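Hydroxynitrile lyase (Passiflora edulis, PDB 5Y02) probably acts as a lyase that splits cyanohydrins such as (R)-mandelonitrile, the compound bound in this structure, into an aldehyde and hydrogen cyanide. Local coordinates at residues H9-R14 and E96-L101; W44-D49 and H63-T68; D25-D30 and L85-E90. One frame throughout, in Å; residues are numbered along the deposited sequence.

Contact 1 (H9-R14 and E96-L101); sequences HIVFNR and EKIVVL. With MXN ((2R)-hydroxy(phenyl)ethanenitrile), chain M.
Ile-10 and Leu-101 exchange backbone hydrogen bonds in both directions, and Phe-12 and Val-99 repeat the pattern two residues along. The segment axes run antiparallel, 172° apart and 4.8 Å at closest approach. Val-11 with Val-100 and Asn-13 with Ile-98 are the non-hydrogen-bonded pairs, where CA-H groups lean on carbonyl oxygens of the facing strand. At the far end Arg-14 N still donates to Lys-97 O, but a classic beta bulge sets in: Glu-96 and Lys-97 both face Arg-14, and their backbone N atoms each give Arg-14 O a weak hydrogen bond.

Val-11 and Val-100 carry the face that meets the ligand. Val-11 CG2 sits 3.9 Å from Val-100 CG1, while Val-11 CG1 meets the end of Ile-98, at CD1. The His-9 ring, with CG anti to the backbone N (chi1 173°), swings over to put CE1 3.5 Å from Val-100 CG1. Its NE2 is hydrogen-bonded to the mandelonitrile O10 at 2.6 Å, the oxygen meeting the ring at its edge, and Asn-102 holds ND1, so both ring nitrogens are gripped. Val-11 CG2 also touches the nitrile carbon C8 at 3.8 Å. On the reverse face Phe-12 and Val-99 lie side by side, CB to CG1 3.6 Å. Arg-14 and Glu-96 run alongside each other without a salt bridge; Arg-14 NH1 turns instead to Gly-60 O.

Strand 63-69 pairs with the other edge of strand 7-15, and Tyr-31 of helix 21-37 packs on His-9 and Val-11 and adds a second hydrogen bond to the ligand. The reverse face turns to the second subunit, where Phe-12 stacks on Phe-12 of that chain, as expected for a dimeric alpha/beta barrel.

Contact 2 (W44-D49 and H63-T68); sequences WKWGTD and HAYEST
Lys-45 and Glu-66 are joined by two backbone hydrogen bonds, the shorter from Glu-66 N to Lys-45 O at 2.8 Å, and Gly-47 and Ala-64 are tied in the same reciprocal way. The two strand axes are antiparallel at 168°. Trp-46 and Tyr-65 form the non-hydrogen-bonded pair between them, and Thr-48 with His-63 is the next one, beyond Gly-47 and Ala-64. Here CA-H...O contacts fill in, among them Trp-46 CA to Ala-64 O at 3.1 Å.

Aromatic contacts crowd the face that bears Trp-46 and Tyr-65. Trp-46 CB touches Tyr-65 CD2 at 3.6 Å, and the same CB lies over one face of the Trp-44 indole, offset toward its rim. Trp-44 and Tyr-65 point the same way, with Trp-44 CZ2 at the edge of the phenol ring, 4.2 Å from Tyr-65 CD2. Thr-48 makes a CH-pi contact, its CG2 standing 3.9 Å from the His-63 ring centroid, above the face.

The two strands are neighbours in the four-stranded antiparallel sheet of a stress-responsive A/B barrel domain, and 44-48 is outermost within this chain; backbone hydrogen bonds from Trp-46 join it to the second subunit. The aromatic face receives Ile-28 of helix 21-37.

Polar ends lie mostly on the opposite face and look beyond the pair. Glu-66 CG, set between its backbone N and carbonyl carbon (chi1 46°), comes against Lys-45 O and CB. The two side chains meet through the lysine's aliphatic part, Lys-45 CD to Glu-66 OE1 3.7 Å, not through their charges. Lys-45 NZ forms its salt bridge with Glu-107 of the second subunit. Glu-66 spreads its carboxylate between Arg-8 of its own chain, at OE1, and Arg-8 and Tyr-103 of the second subunit, both at OE2. On the aromatic face, Tyr-65 OH is hydrogen-bonded to both Tyr-15 OH and Asn-13 OD1.

Contact 3 (D25-D30 and L85-E90); sequences DQIIAD and LEFAKE. With MXN ((2R)-hydroxy(phenyl)ethanenitrile), chain M.
Phe-87 pushes the edge of its ring against helix 25-30, bringing CE1 to 3.3 Å from the backbone oxygen of Ile-27. The same CE1 meets Asp-30 CB at 3.8 Å and, more loosely, Ile-27 CG2, whose side chain crosses the phenylalanine at about a right angle. On the opposite edge of the ring, CD2 lies 3.7 Å from C4 of the mandelonitrile phenyl group. A single flat side chain thus spans the gap between a helix backbone and the substrate pocket. Its first torsion, 179°, trains CG away from its own backbone N and carries the ring across.

The second bridge is acidic. Asp-30 and Glu-90 reach for each other across the groove, with OD2 only 2.5 Å from OE2 and the carboxylate planes 18° apart. Two bare carboxylates would repel strongly at that distance, so one of the two acids probably carries a proton. The hydrocarbon side of Ile-27 borders the pair, its CG1 4.0 Å from Glu-90 OE2. Asp-30 is steadied from behind by Gln-26 one helical turn earlier: NE2 donates to OD1 at 2.8 Å, approaching from above the carboxylate plane.

Ala-88, next to Phe-87 in the chain, adds its CB to the same phenyl group, 3.9 Å from C3. The helices run nearly antiparallel at 160°; their axes stay 10.7 Å apart, and the gap is bridged by Phe-87 and by the Asp-30 and Glu-90 side chains. Around them, Phe-87 also meets Tyr-31 and Leu-34 of helix 21-37 and Phe-91 of its own helix. Ile-28, away from helix 85-90, settles on strands 44-48, 63-69 and 7-15, so helix 21-37 rests on the sheet with helix 82-91 beside it.

In the fold
From the N terminus, strand 7-15 comes first and waits for strand 95-104 at the end of the chain, so contact 1 closes the widest loop and holds both other contacts within it. Helix 21-37 follows and meets helix 82-91 in contact 3, the next loop inward. Innermost, contact 2 pairs 44-48 with 63-69, giving three loops nested without crossing. Contacts 1 and 2 share the sheet, with strands 7-15 and 63-69 as neighbours. Ile-28 links contact 2 to helix 21-37. Contacts 1 and 3 do not touch, their nearest atoms about 7 Å apart, yet both reach the mandelonitrile, which lies between sheet and helices.

Contact 1 (H9-R14 and E96-L101)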
loop_
_atom_site.group_PDB
_atom_site.type_symbol
_atom_site.label_atom_id
_atom_site.label_comp_id
_atom_site.label_asym_id
_atom_site.label_seq_id
_atom_site.Cartn_x
_atom_site.Cartn_y
_atom_site.Cartn_z
ATOM N N HIS A 9 -0.597 -4.621 6.433
ATOM C CA HIS A 9 -1.862 -4.900 5.777
ATOM C C HIS A 9 -2.227 -3.613 5.040
ATOM O O HIS A 9 -2.557 -2.597 5.667
ATOM C CB HIS A 9 -2.897 -5.273 6.844
ATOM C CG HIS A 9 -4.298 -5.440 6.340
ATOM N ND1 HIS A 9 -4.696 -6.524 5.588
ATOM C CD2 HIS A 9 -5.421 -4.715 6.577
ATOM C CE1 HIS A 9 -5.992 -6.434 5.339
ATOM N NE2 HIS A 9 -6.458 -5.348 5.927
ATOM N N ILE A 10 -2.145 -3.665 3.714
ATOM C CA ILE A 10 -2.376 -2.498 2.879
ATOM C C ILE A 10 -3.515 -2.766 1.923
ATOM O O ILE A 10 -3.472 -3.720 1.181
ATOM C CB ILE A 10 -1.157 -2.076 2.026
ATOM C CG1 ILE A 10 0.129 -2.048 2.853
ATOM C CG2 ILE A 10 -1.428 -0.721 1.389
ATOM C CD1 ILE A 10 0.175 -1.058 3.975
ATOM N N VAL A 11 -4.474 -1.850 1.923
ATOM C CA VAL A 11 -5.702 -1.919 1.151
ATOM C C VAL A 11 -5.736 -0.703 0.239
ATOM O O VAL A 11 -5.542 0.434 0.688
ATOM C CB VAL A 11 -6.928 -1.889 2.076
ATOM C CG1 VAL A 11 -8.233 -1.909 1.274
ATOM C CG2 VAL A 11 -6.857 -3.051 3.058
ATOM N N PHE A 12 -5.968 -0.940 -1.048
ATOM C CA PHE A 12 -6.344 0.138 -1.979
ATOM C C PHE A 12 -7.790 -0.141 -2.417
ATOM O O PHE A 12 -8.113 -1.275 -2.735
ATOM C CB PHE A 12 -5.516 0.139 -3.270
ATOM C CG PHE A 12 -4.045 0.413 -3.119
ATOM C CD1 PHE A 12 -3.493 0.997 -1.988
ATOM C CD2 PHE A 12 -3.214 0.134 -4.187
ATOM C CE1 PHE A 12 -2.142 1.264 -1.922
ATOM C CE2 PHE A 12 -1.855 0.413 -4.127
ATOM C CZ PHE A 12 -1.324 0.974 -2.990
ATOM N N ASN A 13 -8.646 0.874 -2.459
ATOM C CA ASN A 13 -9.985 0.702 -3.008
ATOM C C ASN A 13 -10.470 1.901 -3.809
ATOM O O ASN A 13 -9.818 2.949 -3.884
ATOM C CB ASN A 13 -11.006 0.284 -1.917
ATOM C CG ASN A 13 -11.649 1.458 -1.212
ATOM O OD1 ASN A 13 -10.999 2.448 -0.925
ATOM N ND2 ASN A 13 -12.958 1.343 -0.915
ATOM N N ARG A 14 -11.623 1.681 -4.425
ATOM C CA ARG A 14 -12.406 2.668 -5.099
ATOM C C ARG A 14 -13.835 2.364 -4.675
ATOM O O ARG A 14 -14.233 1.197 -4.672
ATOM C CB ARG A 14 -12.275 2.501 -6.619
ATOM C CG ARG A 14 -12.953 3.602 -7.422
ATOM C CD ARG A 14 -13.100 3.189 -8.888
ATOM N NE ARG A 14 -13.819 4.240 -9.597
ATOM C CZ ARG A 14 -13.278 5.374 -10.046
ATOM N NH1 ARG A 14 -11.971 5.634 -9.906
ATOM N NH2 ARG A 14 -14.061 6.278 -10.647
ATOM N N GLU A 96 -16.123 -0.538 -5.363
ATOM C CA GLU A 96 -16.166 -0.789 -6.811
ATOM C C GLU A 96 -15.029 -1.747 -7.179
ATOM O O GLU A 96 -15.214 -2.723 -7.919
ATOM C CB GLU A 96 -16.070 0.528 -7.578
ATOM C CG GLU A 96 -16.089 0.391 -9.086
ATOM C CD GLU A 96 -17.352 -0.280 -9.595
ATOM O OE1 GLU A 96 -18.451 -0.074 -9.016
ATOM O OE2 GLU A 96 -17.229 -1.025 -10.577
ATOM N N LYS A 97 -13.845 -1.477 -6.632
ATOM C CA LYS A 97 -12.782 -2.459 -6.652
ATOM C C LYS A 97 -11.862 -2.348 -5.453
ATOM O O LYS A 97 -11.927 -1.388 -4.693
ATOM C CB LYS A 97 -12.009 -2.399 -7.957
ATOM C CG LYS A 97 -11.451 -1.042 -8.295
ATOM C CD LYS A 97 -10.849 -1.107 -9.684
ATOM C CE LYS A 97 -9.922 0.056 -9.968
ATOM N NZ LYS A 97 -9.039 -0.327 -11.112
ATOM N N ILE A 98 -11.025 -3.364 -5.286
ATOM C CA ILE A 98 -10.178 -3.456 -4.101
ATOM C C ILE A 98 -8.971 -4.329 -4.416
ATOM O O ILE A 98 -9.070 -5.277 -5.198
ATOM C CB ILE A 98 -10.969 -3.997 -2.891
ATOM C CG1 ILE A 98 -10.113 -3.943 -1.610
ATOM C CG2 ILE A 98 -11.481 -5.414 -3.145
ATOM C CD1 ILE A 98 -10.859 -4.340 -0.369
ATOM N N VAL A 99 -7.824 -3.971 -3.853
ATOM C CA VAL A 99 -6.673 -4.859 -3.818
ATOM C C VAL A 99 -6.063 -4.760 -2.417
ATOM O O VAL A 99 -5.982 -3.659 -1.854
ATOM C CB VAL A 99 -5.640 -4.555 -4.923
ATOM C CG1 VAL A 99 -5.165 -3.113 -4.869
ATOM C CG2 VAL A 99 -4.457 -5.502 -4.857
ATOM N N VAL A 100 -5.675 -5.909 -1.873
ATOM C CA VAL A 100 -5.122 -6.006 -0.520
ATOM C C VAL A 100 -3.865 -6.858 -0.556
ATOM O O VAL A 100 -3.885 -7.958 -1.082
ATOM C CB VAL A 100 -6.137 -6.637 0.463
ATOM C CG1 VAL A 100 -5.623 -6.540 1.887
ATOM C CG2 VAL A 100 -7.496 -5.941 0.362
ATOM N N LEU A 101 -2.759 -6.347 -0.015
ATOM C CA LEU A 101 -1.581 -7.155 0.181
ATOM C C LEU A 101 -1.284 -7.213 1.671
ATOM O O LEU A 101 -1.462 -6.217 2.373
ATOM C CB LEU A 101 -0.374 -6.625 -0.580
ATOM C CG LEU A 101 -0.257 -7.179 -2.024
ATOM C CD1 LEU A 101 -1.314 -6.527 -2.902
ATOM C CD2 LEU A 101 1.127 -6.939 -2.597
HETATM C C1 MXN M . -10.855 -5.043 6.398
HETATM C C2 MXN M . -12.039 -5.456 5.793
HETATM C C3 MXN M . -13.044 -6.071 6.541
HETATM C C4 MXN M . -12.861 -6.256 7.907
HETATM C C5 MXN M . -11.680 -5.861 8.517
HETATM C C6 MXN M . -10.675 -5.252 7.773
HETATM C C7 MXN M . -9.803 -4.434 5.543
HETATM C C8 MXN M . -9.429 -5.479 4.563
HETATM N N9 MXN M . -9.139 -6.313 3.798
HETATM O O10 MXN M . -8.653 -4.064 6.328
#

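Contact 2 (W44-D49 and H63-T68)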
loop_
_atom_site.group_PDB
_atom_site.type_symbol
_atom_site.label_atom_id
_atom_site.label_comp_id
_atom_site.label_asym_id
_atom_site.label_seq_id
_atom_site.Cartn_x
_atom_site.Cartn_y
_atom_site.Cartn_z
ATOM N N TRP A 44 -3.093 2.336 12.276
ATOM C CA TRP A 44 -3.962 2.530 11.121
ATOM C C TRP A 44 -3.842 3.967 10.623
ATOM O O TRP A 44 -3.838 4.931 11.417
ATOM C CB TRP A 44 -5.406 2.133 11.457
ATOM C CG TRP A 44 -6.396 2.269 10.331
ATOM C CD1 TRP A 44 -6.676 1.354 9.350
ATOM C CD2 TRP A 44 -7.249 3.392 10.083
ATOM N NE1 TRP A 44 -7.667 1.845 8.511
ATOM C CE2 TRP A 44 -8.034 3.087 8.944
ATOM C CE3 TRP A 44 -7.440 4.620 10.724
ATOM C CZ2 TRP A 44 -8.991 3.958 8.450
ATOM C CZ3 TRP A 44 -8.392 5.486 10.228
ATOM C CH2 TRP A 44 -9.145 5.156 9.090
ATOM N N LYS A 45 -3.663 4.107 9.310
ATOM C CA LYS A 45 -3.601 5.405 8.649
ATOM C C LYS A 45 -4.234 5.216 7.278
ATOM O O LYS A 45 -4.352 4.084 6.781
ATOM C CB LYS A 45 -2.159 5.927 8.488
ATOM C CG LYS A 45 -1.319 5.925 9.765
ATOM C CD LYS A 45 0.154 6.238 9.526
ATOM C CE LYS A 45 1.061 5.696 10.632
ATOM N NZ LYS A 45 0.609 6.015 12.015
ATOM N N TRP A 46 -4.661 6.312 6.682
ATOM C CA TRP A 46 -5.294 6.244 5.361
ATOM C C TRP A 46 -5.097 7.558 4.645
ATOM O O TRP A 46 -4.694 8.564 5.252
ATOM C CB TRP A 46 -6.788 5.923 5.501
ATOM C CG TRP A 46 -7.576 7.053 6.066
ATOM C CD1 TRP A 46 -7.661 7.406 7.382
ATOM C CD2 TRP A 46 -8.375 8.009 5.342
ATOM N NE1 TRP A 46 -8.440 8.514 7.520
ATOM C CE2 TRP A 46 -8.903 8.905 6.290
ATOM C CE3 TRP A 46 -8.695 8.189 3.990
ATOM C CZ2 TRP A 46 -9.721 9.980 5.933
ATOM C CZ3 TRP A 46 -9.532 9.262 3.626
ATOM C CH2 TRP A 46 -10.020 10.147 4.602
ATOM N N GLY A 47 -5.408 7.564 3.359
ATOM C CA GLY A 47 -5.500 8.802 2.621
ATOM C C GLY A 47 -6.025 8.623 1.221
ATOM O O GLY A 47 -6.309 7.499 0.794
ATOM N N THR A 48 -6.137 9.732 0.507
ATOM C CA THR A 48 -6.642 9.723 -0.862
ATOM C C THR A 48 -5.507 9.955 -1.823
ATOM O O THR A 48 -4.616 10.765 -1.570
ATOM C CB THR A 48 -7.727 10.796 -1.066
ATOM O OG1 THR A 48 -7.301 12.008 -0.468
ATOM C CG2 THR A 48 -8.991 10.387 -0.395
ATOM N N ASP A 49 -5.537 9.245 -2.946
ATOM C CA ASP A 49 -4.508 9.413 -3.936
ATOM C C ASP A 49 -4.365 10.880 -4.384
ATOM O O ASP A 49 -5.352 11.594 -4.579
ATOM C CB ASP A 49 -4.709 8.506 -5.145
ATOM C CG ASP A 49 -3.586 8.670 -6.139
ATOM O OD1 ASP A 49 -2.443 8.274 -5.823
ATOM O OD2 ASP A 49 -3.835 9.288 -7.205
ATOM N N HIS A 63 -8.339 5.486 -2.716
ATOM C CA HIS A 63 -8.045 5.467 -1.287
ATOM C C HIS A 63 -7.064 4.350 -0.948
ATOM O O HIS A 63 -7.097 3.248 -1.546
ATOM C CB HIS A 63 -9.299 5.175 -0.509
ATOM C CG HIS A 63 -10.284 6.291 -0.471
ATOM N ND1 HIS A 63 -11.019 6.680 -1.571
ATOM C CD2 HIS A 63 -10.711 7.053 0.566
ATOM C CE1 HIS A 63 -11.843 7.650 -1.213
ATOM N NE2 HIS A 63 -11.678 7.894 0.075
ATOM N N ALA A 64 -6.188 4.643 0.018
ATOM C CA ALA A 64 -5.295 3.656 0.598
ATOM C C ALA A 64 -5.487 3.634 2.109
ATOM O O ALA A 64 -5.753 4.679 2.727
ATOM C CB ALA A 64 -3.842 3.973 0.275
ATOM N N TYR A 65 -5.330 2.448 2.671
ATOM C CA TYR A 65 -5.427 2.233 4.123
ATOM C C TYR A 65 -4.290 1.298 4.522
ATOM O O TYR A 65 -4.094 0.243 3.900
ATOM C CB TYR A 65 -6.771 1.611 4.506
ATOM C CG TYR A 65 -7.947 2.169 3.762
ATOM C CD1 TYR A 65 -8.237 1.718 2.472
ATOM C CD2 TYR A 65 -8.775 3.138 4.316
ATOM C CE1 TYR A 65 -9.309 2.205 1.762
ATOM C CE2 TYR A 65 -9.864 3.636 3.602
ATOM C CZ TYR A 65 -10.126 3.157 2.321
ATOM O OH TYR A 65 -11.181 3.613 1.569
ATOM N N GLU A 66 -3.574 1.655 5.584
ATOM C CA GLU A 66 -2.460 0.858 6.050
ATOM C C GLU A 66 -2.652 0.549 7.528
ATOM O O GLU A 66 -3.141 1.399 8.294
ATOM C CB GLU A 66 -1.131 1.604 5.826
ATOM C CG GLU A 66 -1.140 3.065 6.257
ATOM C CD GLU A 66 0.214 3.732 6.122
ATOM O OE1 GLU A 66 1.025 3.598 7.059
ATOM O OE2 GLU A 66 0.484 4.349 5.060
ATOM N N SER A 67 -2.255 -0.648 7.915
ATOM C CA SER A 67 -2.233 -1.028 9.339
ATOM C C SER A 67 -1.200 -2.116 9.577
ATOM O O SER A 67 -0.640 -2.713 8.635
ATOM C CB SER A 67 -3.614 -1.437 9.818
ATOM O OG SER A 67 -4.191 -2.439 9.015
ATOM N N THR A 68 -0.908 -2.341 10.849
ATOM C CA THR A 68 0.155 -3.237 11.230
ATOM C C THR A 68 -0.397 -4.224 12.248
ATOM O O THR A 68 -1.139 -3.828 13.130
ATOM C CB THR A 68 1.334 -2.455 11.841
ATOM O OG1 THR A 68 1.879 -1.554 10.880
ATOM C CG2 THR A 68 2.433 -3.404 12.298
#

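Contact 3 (D25-D30 and L85-E90)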
loop_
_atom_site.group_PDB
_atom_site.type_symbol
_atom_site.label_atom_id
_atom_site.label_comp_id
_atom_site.label_asym_id
_atom_site.label_seq_id
_atom_site.Cartn_x
_atom_site.Cartn_y
_atom_site.Cartn_z
ATOM N N ASP A 25 -17.471 8.635 4.055
ATOM C CA ASP A 25 -16.882 9.178 5.285
ATOM C C ASP A 25 -17.173 8.280 6.491
ATOM O O ASP A 25 -16.272 7.958 7.259
ATOM C CB ASP A 25 -17.387 10.602 5.574
ATOM C CG ASP A 25 -16.865 11.660 4.591
ATOM O OD1 ASP A 25 -15.920 11.406 3.805
ATOM O OD2 ASP A 25 -17.433 12.783 4.623
ATOM N N GLN A 26 -18.423 7.859 6.630
ATOM C CA GLN A 26 -18.827 6.976 7.715
ATOM C C GLN A 26 -18.109 5.613 7.658
ATOM O O GLN A 26 -17.658 5.089 8.688
ATOM C CB GLN A 26 -20.353 6.776 7.703
ATOM C CG GLN A 26 -20.902 6.017 8.905
ATOM C CD GLN A 26 -20.579 6.712 10.207
ATOM O OE1 GLN A 26 -21.040 7.829 10.440
ATOM N NE2 GLN A 26 -19.754 6.086 11.044
ATOM N N ILE A 27 -17.990 5.054 6.453
ATOM C CA ILE A 27 -17.353 3.763 6.271
ATOM C C ILE A 27 -15.893 3.842 6.736
ATOM O O ILE A 27 -15.401 2.946 7.433
ATOM C CB ILE A 27 -17.460 3.277 4.809
ATOM C CG1 ILE A 27 -18.900 2.855 4.496
ATOM C CG2 ILE A 27 -16.537 2.086 4.559
ATOM C CD1 ILE A 27 -19.153 2.728 3.003
ATOM N N ILE A 28 -15.226 4.927 6.369
ATOM C CA ILE A 28 -13.833 5.137 6.722
ATOM C C ILE A 28 -13.693 5.341 8.236
ATOM O O ILE A 28 -12.747 4.814 8.840
ATOM C CB ILE A 28 -13.222 6.295 5.912
ATOM C CG1 ILE A 28 -13.138 5.874 4.426
ATOM C CG2 ILE A 28 -11.830 6.642 6.427
ATOM C CD1 ILE A 28 -12.912 7.023 3.464
ATOM N N ALA A 29 -14.623 6.070 8.837
ATOM C CA ALA A 29 -14.622 6.232 10.301
ATOM C C ALA A 29 -14.829 4.899 11.017
ATOM O O ALA A 29 -14.162 4.633 12.017
ATOM C CB ALA A 29 -15.661 7.246 10.746
ATOM N N ASP A 30 -15.738 4.069 10.501
ATOM C CA ASP A 30 -16.001 2.733 11.045
ATOM C C ASP A 30 -14.750 1.860 10.960
ATOM O O ASP A 30 -14.457 1.096 11.865
ATOM C CB ASP A 30 -17.163 2.038 10.293
ATOM C CG ASP A 30 -18.531 2.688 10.543
ATOM O OD1 ASP A 30 -18.655 3.574 11.404
ATOM O OD2 ASP A 30 -19.511 2.300 9.857
ATOM N N LEU A 85 -16.104 -8.798 11.145
ATOM C CA LEU A 85 -17.104 -9.387 10.255
ATOM C C LEU A 85 -18.266 -8.427 10.013
ATOM O O LEU A 85 -18.803 -8.380 8.905
ATOM C CB LEU A 85 -17.631 -10.713 10.795
ATOM C CG LEU A 85 -16.647 -11.876 10.879
ATOM C CD1 LEU A 85 -17.297 -12.999 11.674
ATOM C CD2 LEU A 85 -16.210 -12.370 9.507
ATOM N N GLU A 86 -18.649 -7.669 11.038
ATOM C CA GLU A 86 -19.699 -6.669 10.869
ATOM C C GLU A 86 -19.270 -5.550 9.942
ATOM O O GLU A 86 -20.056 -5.108 9.116
ATOM C CB GLU A 86 -20.170 -6.101 12.214
ATOM C CG GLU A 86 -20.949 -7.111 13.051
ATOM C CD GLU A 86 -22.171 -7.668 12.330
ATOM O OE1 GLU A 86 -23.080 -6.878 12.026
ATOM O OE2 GLU A 86 -22.222 -8.888 12.050
ATOM N N PHE A 87 -18.028 -5.088 10.092
ATOM C CA PHE A 87 -17.489 -4.073 9.194
ATOM C C PHE A 87 -17.406 -4.588 7.741
ATOM O O PHE A 87 -17.711 -3.844 6.814
ATOM C CB PHE A 87 -16.131 -3.580 9.683
ATOM C CG PHE A 87 -15.519 -2.557 8.784
ATOM C CD1 PHE A 87 -16.109 -1.310 8.652
ATOM C CD2 PHE A 87 -14.400 -2.856 8.019
ATOM C CE1 PHE A 87 -15.589 -0.372 7.776
ATOM C CE2 PHE A 87 -13.861 -1.916 7.155
ATOM C CZ PHE A 87 -14.456 -0.669 7.038
ATOM N N ALA A 88 -17.041 -5.858 7.553
ATOM C CA ALA A 88 -16.915 -6.450 6.203
ATOM C C ALA A 88 -18.220 -6.371 5.414
ATOM O O ALA A 88 -18.197 -6.222 4.197
ATOM C CB ALA A 88 -16.455 -7.902 6.284
ATOM N N LYS A 89 -19.341 -6.484 6.126
ATOM C CA LYS A 89 -20.676 -6.394 5.512
ATOM C C LYS A 89 -20.962 -5.030 4.891
ATOM O O LYS A 89 -21.711 -4.939 3.922
ATOM C CB LYS A 89 -21.764 -6.712 6.542
ATOM C CG LYS A 89 -21.775 -8.157 6.982
ATOM C CD LYS A 89 -22.808 -8.382 8.074
ATOM C CE LYS A 89 -22.709 -9.807 8.575
ATOM N NZ LYS A 89 -23.855 -10.171 9.447
ATOM N N GLU A 90 -20.380 -3.972 5.450
ATOM C CA GLU A 90 -20.505 -2.669 4.827
ATOM C C GLU A 90 -19.345 -2.333 3.910
ATOM O O GLU A 90 -19.561 -1.707 2.897
ATOM C CB GLU A 90 -20.805 -1.570 5.840
ATOM C CG GLU A 90 -19.688 -1.110 6.731
ATOM C CD GLU A 90 -19.965 0.257 7.370
ATOM O OE1 GLU A 90 -21.108 0.776 7.341
ATOM O OE2 GLU A 90 -19.022 0.839 7.895
HETATM C C1 MXN M . -10.855 -5.043 6.398
HETATM C C2 MXN M . -12.039 -5.456 5.793
HETATM C C3 MXN M . -13.044 -6.071 6.541
HETATM C C4 MXN M . -12.861 -6.256 7.907
HETATM C C5 MXN M . -11.680 -5.861 8.517
HETATM C C6 MXN M . -10.675 -5.252 7.773
HETATM C C7 MXN M . -9.803 -4.434 5.543
HETATM C C8 MXN M . -9.429 -5.479 4.563
HETATM N N9 MXN M . -9.139 -6.313 3.798
HETATM O O10 MXN M . -8.653 -4.064 6.328
#